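Local coordinates for protein amidohydrolase (Pseudomonas aeruginosa, PDB 2I5G) that probably acts as a metal-dependent dipeptidase of the membrane dipeptidase (M19) family, hydrolysing dipeptides, at residues A[105-119]-A[147-160]. The protein carries 2 engineered substitutions. Residues are numbered along the deposited sequence; the frame is centred on the assembly and turned at random.
Sequences VEVFKQLGVGIVQMC and EMNRVGIMCDLSHV
Ile115, Val116 and Gln117 pair in parallel register with Met154, Cys155 and Asp156. Four backbone hydrogen bonds join the two segments: Met154 N to Gly114 O, Val116 N to Met154 O (2.9 Å, N-H...O 177°), Asp156 N to Val116 O and Met118 N to Asp156 O.

Apolar contacts of Val105, Val116, Met148 and Ile153 fill the layer between strands and helices. CG2 of Val116 meets CG2 of Ile153 at 3.4 Å, and CE of Met148 reaches Val116 CB at 3.5 Å. With its CG1 anti to the backbone N (chi1 174°), Val105 touches Met148 CG and Ile153 CD1. In the loops after the strands, CG2 of Val160 lies 3.7 Å from Met118 CB.

Polar side chains work at both ends. Lys109, bent at chi2, runs past Val151 and gives NZ to Gly152 O (3.1 Å), just beyond the helix end. Arg150 grips Glu147 side-on through NE and NH2, while a water links Glu147 OE2 to Glu106 N. Gln117 CG lies against Asp156 OD2 (3.5 Å); Gln93 O holds Gln117 NE2, and Ser179 N binds Asp156 OD1.

The contact belongs to the beta-alpha-beta unit 113-117, 139-151, 154-156 of the TIM-barrel fold. Strand 86-92 flanks 113-117, and strand 177-181 lies beside 154-156.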
loop_
_atom_site.group_PDB
_atom_site.type_symbol
_atom_site.label_atom_id
_atom_site.label_comp_id
_atom_site.label_asym_id
_atom_site.label_seq_id
_atom_site.Cartn_x
_atom_site.Cartn_y
_atom_site.Cartn_z
ATOM N N VAL A 105 11.885 3.423 -9.758
ATOM C CA VAL A 105 13.079 2.770 -9.244
ATOM C C VAL A 105 14.280 3.292 -10.028
ATOM O O VAL A 105 15.308 3.629 -9.453
ATOM C CB VAL A 105 13.008 1.230 -9.375
ATOM C CG1 VAL A 105 14.344 0.619 -8.964
ATOM C CG2 VAL A 105 11.882 0.681 -8.499
ATOM N N GLU A 106 14.145 3.380 -11.343
ATOM C CA GLU A 106 15.233 3.878 -12.174
ATOM C C GLU A 106 15.433 5.390 -12.012
ATOM O O GLU A 106 16.553 5.889 -12.125
ATOM C CB GLU A 106 14.953 3.540 -13.636
ATOM C CG GLU A 106 15.950 4.104 -14.625
ATOM C CD GLU A 106 15.713 3.580 -16.027
ATOM O OE1 GLU A 106 14.563 3.681 -16.515
ATOM O OE2 GLU A 106 16.673 3.066 -16.638
ATOM N N VAL A 107 14.346 6.112 -11.749
ATOM C CA VAL A 107 14.393 7.561 -11.575
ATOM C C VAL A 107 15.221 7.949 -10.360
ATOM O O VAL A 107 16.084 8.827 -10.438
ATOM C CB VAL A 107 12.975 8.167 -11.383
ATOM C CG1 VAL A 107 13.086 9.659 -11.096
ATOM C CG2 VAL A 107 12.123 7.931 -12.618
ATOM N N PHE A 108 14.948 7.306 -9.230
ATOM C CA PHE A 108 15.675 7.623 -8.005
ATOM C C PHE A 108 17.126 7.206 -8.105
ATOM O O PHE A 108 18.016 7.882 -7.584
ATOM C CB PHE A 108 15.000 6.966 -6.800
ATOM C CG PHE A 108 13.782 7.703 -6.323
ATOM C CD1 PHE A 108 13.879 9.033 -5.915
ATOM C CD2 PHE A 108 12.539 7.077 -6.290
ATOM C CE1 PHE A 108 12.754 9.730 -5.478
ATOM C CE2 PHE A 108 11.406 7.763 -5.857
ATOM C CZ PHE A 108 11.513 9.094 -5.449
ATOM N N LYS A 109 17.362 6.087 -8.778
ATOM C CA LYS A 109 18.716 5.611 -8.969
ATOM C C LYS A 109 19.474 6.704 -9.709
ATOM O O LYS A 109 20.619 7.000 -9.373
ATOM C CB LYS A 109 18.715 4.324 -9.792
ATOM C CG LYS A 109 20.096 3.838 -10.194
ATOM C CD LYS A 109 20.958 3.458 -9.009
ATOM C CE LYS A 109 22.358 3.102 -9.494
ATOM N NZ LYS A 109 23.251 2.661 -8.395
ATOM N N GLN A 110 18.830 7.307 -10.712
ATOM C CA GLN A 110 19.449 8.388 -11.482
ATOM C C GLN A 110 19.680 9.625 -10.618
ATOM O O GLN A 110 20.469 10.502 -10.972
ATOM C CB GLN A 110 18.584 8.783 -12.680
ATOM C CG GLN A 110 18.476 7.733 -13.774
ATOM C CD GLN A 110 17.942 8.303 -15.081
ATOM O OE1 GLN A 110 17.491 9.448 -15.138
ATOM N NE2 GLN A 110 17.990 7.501 -16.137
ATOM N N LEU A 111 18.982 9.698 -9.488
ATOM C CA LEU A 111 19.126 10.830 -8.583
ATOM C C LEU A 111 20.098 10.549 -7.440
ATOM O O LEU A 111 20.229 11.344 -6.519
ATOM C CB LEU A 111 17.757 11.233 -8.032
ATOM C CG LEU A 111 16.804 11.739 -9.123
ATOM C CD1 LEU A 111 15.412 11.926 -8.550
ATOM C CD2 LEU A 111 17.342 13.054 -9.700
ATOM N N GLY A 112 20.780 9.411 -7.502
ATOM C CA GLY A 112 21.746 9.086 -6.472
ATOM C C GLY A 112 21.305 8.174 -5.342
ATOM O O GLY A 112 22.013 8.053 -4.348
ATOM N N VAL A 113 20.150 7.533 -5.464
ATOM C CA VAL A 113 19.696 6.630 -4.411
ATOM C C VAL A 113 20.287 5.246 -4.662
ATOM O O VAL A 113 20.124 4.686 -5.743
ATOM C CB VAL A 113 18.163 6.522 -4.383
ATOM C CG1 VAL A 113 17.736 5.588 -3.272
ATOM C CG2 VAL A 113 17.553 7.895 -4.190
ATOM N N GLY A 114 20.965 4.695 -3.660
ATOM C CA GLY A 114 21.588 3.391 -3.832
ATOM C C GLY A 114 21.127 2.273 -2.917
ATOM O O GLY A 114 21.494 1.120 -3.117
ATOM N N ILE A 115 20.332 2.604 -1.910
ATOM C CA ILE A 115 19.832 1.595 -0.988
ATOM C C ILE A 115 18.383 1.915 -0.634
ATOM O O ILE A 115 18.046 3.053 -0.316
ATOM C CB ILE A 115 20.681 1.543 0.309
ATOM C CG1 ILE A 115 22.151 1.313 -0.045
ATOM C CG2 ILE A 115 20.194 0.411 1.211
ATOM C CD1 ILE A 115 23.070 1.144 1.153
ATOM N N VAL A 116 17.522 0.909 -0.695
ATOM C CA VAL A 116 16.125 1.131 -0.377
ATOM C C VAL A 116 15.560 0.029 0.493
ATOM O O VAL A 116 15.667 -1.146 0.166
ATOM C CB VAL A 116 15.277 1.227 -1.658
ATOM C CG1 VAL A 116 13.814 1.397 -1.309
ATOM C CG2 VAL A 116 15.753 2.395 -2.502
ATOM N N GLN A 117 14.967 0.422 1.614
ATOM C CA GLN A 117 14.350 -0.533 2.519
ATOM C C GLN A 117 12.996 -0.856 1.894
ATOM O O GLN A 117 12.313 0.042 1.391
ATOM C CB GLN A 117 14.167 0.094 3.904
ATOM C CG GLN A 117 13.793 -0.901 4.978
ATOM C CD GLN A 117 13.866 -0.317 6.377
ATOM O OE1 GLN A 117 14.362 -0.963 7.299
ATOM N NE2 GLN A 117 13.363 0.902 6.547
HETATM N N MSE A 118 12.613 -2.129 1.915
HETATM C CA MSE A 118 11.351 -2.553 1.321
HETATM C C MSE A 118 10.116 -1.968 1.992
HETATM O O MSE A 118 9.203 -1.497 1.321
HETATM C CB MSE A 118 11.259 -4.079 1.323
HETATM C CG MSE A 118 11.155 -4.688 -0.063
HETATM SE SE MSE A 118 12.469 -3.947 -1.273
HETATM C CE MSE A 118 14.023 -4.316 -0.203
ATOM N N CYS A 119 10.086 -1.997 3.317
ATOM C CA CYS A 119 8.938 -1.484 4.042
ATOM C C CYS A 119 9.395 -0.775 5.299
ATOM O O CYS A 119 10.578 -0.818 5.649
ATOM C CB CYS A 119 8.013 -2.635 4.431
ATOM S SG CYS A 119 7.566 -3.744 3.066
ATOM N N GLU A 147 13.081 -4.985 -10.669
ATOM C CA GLU A 147 13.616 -3.747 -11.235
ATOM C C GLU A 147 14.800 -3.220 -10.425
ATOM O O GLU A 147 15.765 -2.714 -10.995
ATOM C CB GLU A 147 12.540 -2.658 -11.322
ATOM C CG GLU A 147 13.054 -1.343 -11.929
ATOM C CD GLU A 147 13.359 -1.447 -13.426
ATOM O OE1 GLU A 147 13.768 -2.535 -13.886
ATOM O OE2 GLU A 147 13.206 -0.436 -14.146
HETATM N N MSE A 148 14.729 -3.334 -9.101
HETATM C CA MSE A 148 15.823 -2.883 -8.244
HETATM C C MSE A 148 17.103 -3.671 -8.549
HETATM O O MSE A 148 18.207 -3.121 -8.490
HETATM C CB MSE A 148 15.451 -3.038 -6.764
HETATM C CG MSE A 148 14.436 -2.018 -6.277
HETATM SE SE MSE A 148 13.894 -2.235 -4.417
HETATM C CE MSE A 148 15.565 -1.740 -3.580
ATOM N N ASN A 149 16.954 -4.953 -8.877
ATOM C CA ASN A 149 18.108 -5.785 -9.202
ATOM C C ASN A 149 18.692 -5.351 -10.536
ATOM O O ASN A 149 19.908 -5.349 -10.725
ATOM C CB ASN A 149 17.717 -7.264 -9.305
ATOM C CG ASN A 149 17.373 -7.874 -7.968
ATOM O OD1 ASN A 149 17.767 -7.361 -6.926
ATOM N ND2 ASN A 149 16.652 -8.988 -7.990
ATOM N N ARG A 150 17.809 -4.985 -11.458
ATOM C CA ARG A 150 18.214 -4.562 -12.793
ATOM C C ARG A 150 18.868 -3.182 -12.796
ATOM O O ARG A 150 19.882 -2.963 -13.461
ATOM C CB ARG A 150 16.991 -4.552 -13.707
ATOM C CG ARG A 150 17.300 -4.425 -15.179
ATOM C CD ARG A 150 16.005 -4.321 -15.974
ATOM N NE ARG A 150 15.370 -3.024 -15.772
ATOM C CZ ARG A 150 15.838 -1.883 -16.269
ATOM N NH1 ARG A 150 16.944 -1.882 -17.004
ATOM N NH2 ARG A 150 15.208 -0.739 -16.023
ATOM N N VAL A 151 18.282 -2.260 -12.042
ATOM C CA VAL A 151 18.770 -0.887 -11.954
ATOM C C VAL A 151 19.992 -0.723 -11.048
ATOM O O VAL A 151 20.816 0.172 -11.257
ATOM C CB VAL A 151 17.628 0.057 -11.469
ATOM C CG1 VAL A 151 18.162 1.443 -11.192
ATOM C CG2 VAL A 151 16.534 0.124 -12.529
ATOM N N GLY A 152 20.102 -1.579 -10.037
ATOM C CA GLY A 152 21.239 -1.502 -9.142
ATOM C C GLY A 152 21.001 -0.793 -7.821
ATOM O O GLY A 152 21.803 0.044 -7.417
ATOM N N ILE A 153 19.897 -1.108 -7.150
ATOM C CA ILE A 153 19.598 -0.509 -5.857
ATOM C C ILE A 153 19.470 -1.661 -4.887
ATOM O O ILE A 153 18.663 -2.557 -5.092
ATOM C CB ILE A 153 18.276 0.278 -5.864
ATOM C CG1 ILE A 153 18.445 1.573 -6.668
ATOM C CG2 ILE A 153 17.849 0.579 -4.433
ATOM C CD1 ILE A 153 17.195 2.431 -6.733
HETATM N N MSE A 154 20.270 -1.636 -3.831
HETATM C CA MSE A 154 20.253 -2.703 -2.847
HETATM C C MSE A 154 18.994 -2.750 -1.993
HETATM O O MSE A 154 18.487 -1.714 -1.551
HETATM C CB MSE A 154 21.482 -2.583 -1.955
HETATM C CG MSE A 154 21.537 -3.607 -0.847
HETATM SE SE MSE A 154 23.292 -3.700 -0.055
HETATM C CE MSE A 154 23.277 -5.580 0.407
ATOM N N CYS A 155 18.500 -3.966 -1.766
ATOM C CA CYS A 155 17.305 -4.206 -0.961
ATOM C C CYS A 155 17.668 -4.258 0.518
ATOM O O CYS A 155 18.556 -5.012 0.925
ATOM C CB CYS A 155 16.655 -5.529 -1.360
ATOM S SG CYS A 155 16.046 -5.610 -3.062
ATOM N N ASP A 156 16.977 -3.454 1.317
ATOM C CA ASP A 156 17.214 -3.392 2.754
ATOM C C ASP A 156 15.978 -3.948 3.454
ATOM O O ASP A 156 14.846 -3.730 3.000
ATOM C CB ASP A 156 17.484 -1.940 3.172
ATOM C CG ASP A 156 17.804 -1.801 4.652
ATOM O OD1 ASP A 156 18.554 -2.647 5.187
ATOM O OD2 ASP A 156 17.318 -0.833 5.276
ATOM N N LEU A 157 16.193 -4.666 4.559
ATOM C CA LEU A 157 15.091 -5.291 5.281
ATOM C C LEU A 157 15.084 -5.107 6.791
ATOM O O LEU A 157 14.358 -5.812 7.494
ATOM C CB LEU A 157 15.072 -6.784 4.975
ATOM C CG LEU A 157 15.011 -7.192 3.502
ATOM C CD1 LEU A 157 15.392 -8.652 3.388
ATOM C CD2 LEU A 157 13.624 -6.933 2.925
ATOM N N SER A 158 15.870 -4.169 7.301
ATOM C CA SER A 158 15.917 -3.944 8.748
ATOM C C SER A 158 14.542 -3.783 9.411
ATOM O O SER A 158 14.283 -4.373 10.458
ATOM C CB SER A 158 16.779 -2.715 9.072
ATOM O OG SER A 158 18.141 -2.948 8.759
ATOM N N HIS A 159 13.670 -2.989 8.795
ATOM C CA HIS A 159 12.339 -2.726 9.344
ATOM C C HIS A 159 11.226 -3.589 8.733
ATOM O O HIS A 159 10.052 -3.428 9.071
ATOM C CB HIS A 159 12.001 -1.234 9.174
ATOM C CG HIS A 159 12.885 -0.311 9.966
ATOM N ND1 HIS A 159 12.570 0.111 11.240
ATOM C CD2 HIS A 159 14.075 0.264 9.664
ATOM C CE1 HIS A 159 13.524 0.910 11.687
ATOM N NE2 HIS A 159 14.449 1.019 10.750
ATOM N N VAL A 160 11.592 -4.507 7.840
ATOM C CA VAL A 160 10.602 -5.379 7.214
ATOM C C VAL A 160 10.326 -6.615 8.083
ATOM O O VAL A 160 11.219 -7.126 8.760
ATOM C CB VAL A 160 11.063 -5.837 5.808
ATOM C CG1 VAL A 160 9.980 -6.691 5.159
ATOM C CG2 VAL A 160 11.369 -4.628 4.939
HETATM O O HOH W 1 12.310 1.986 -13.141
#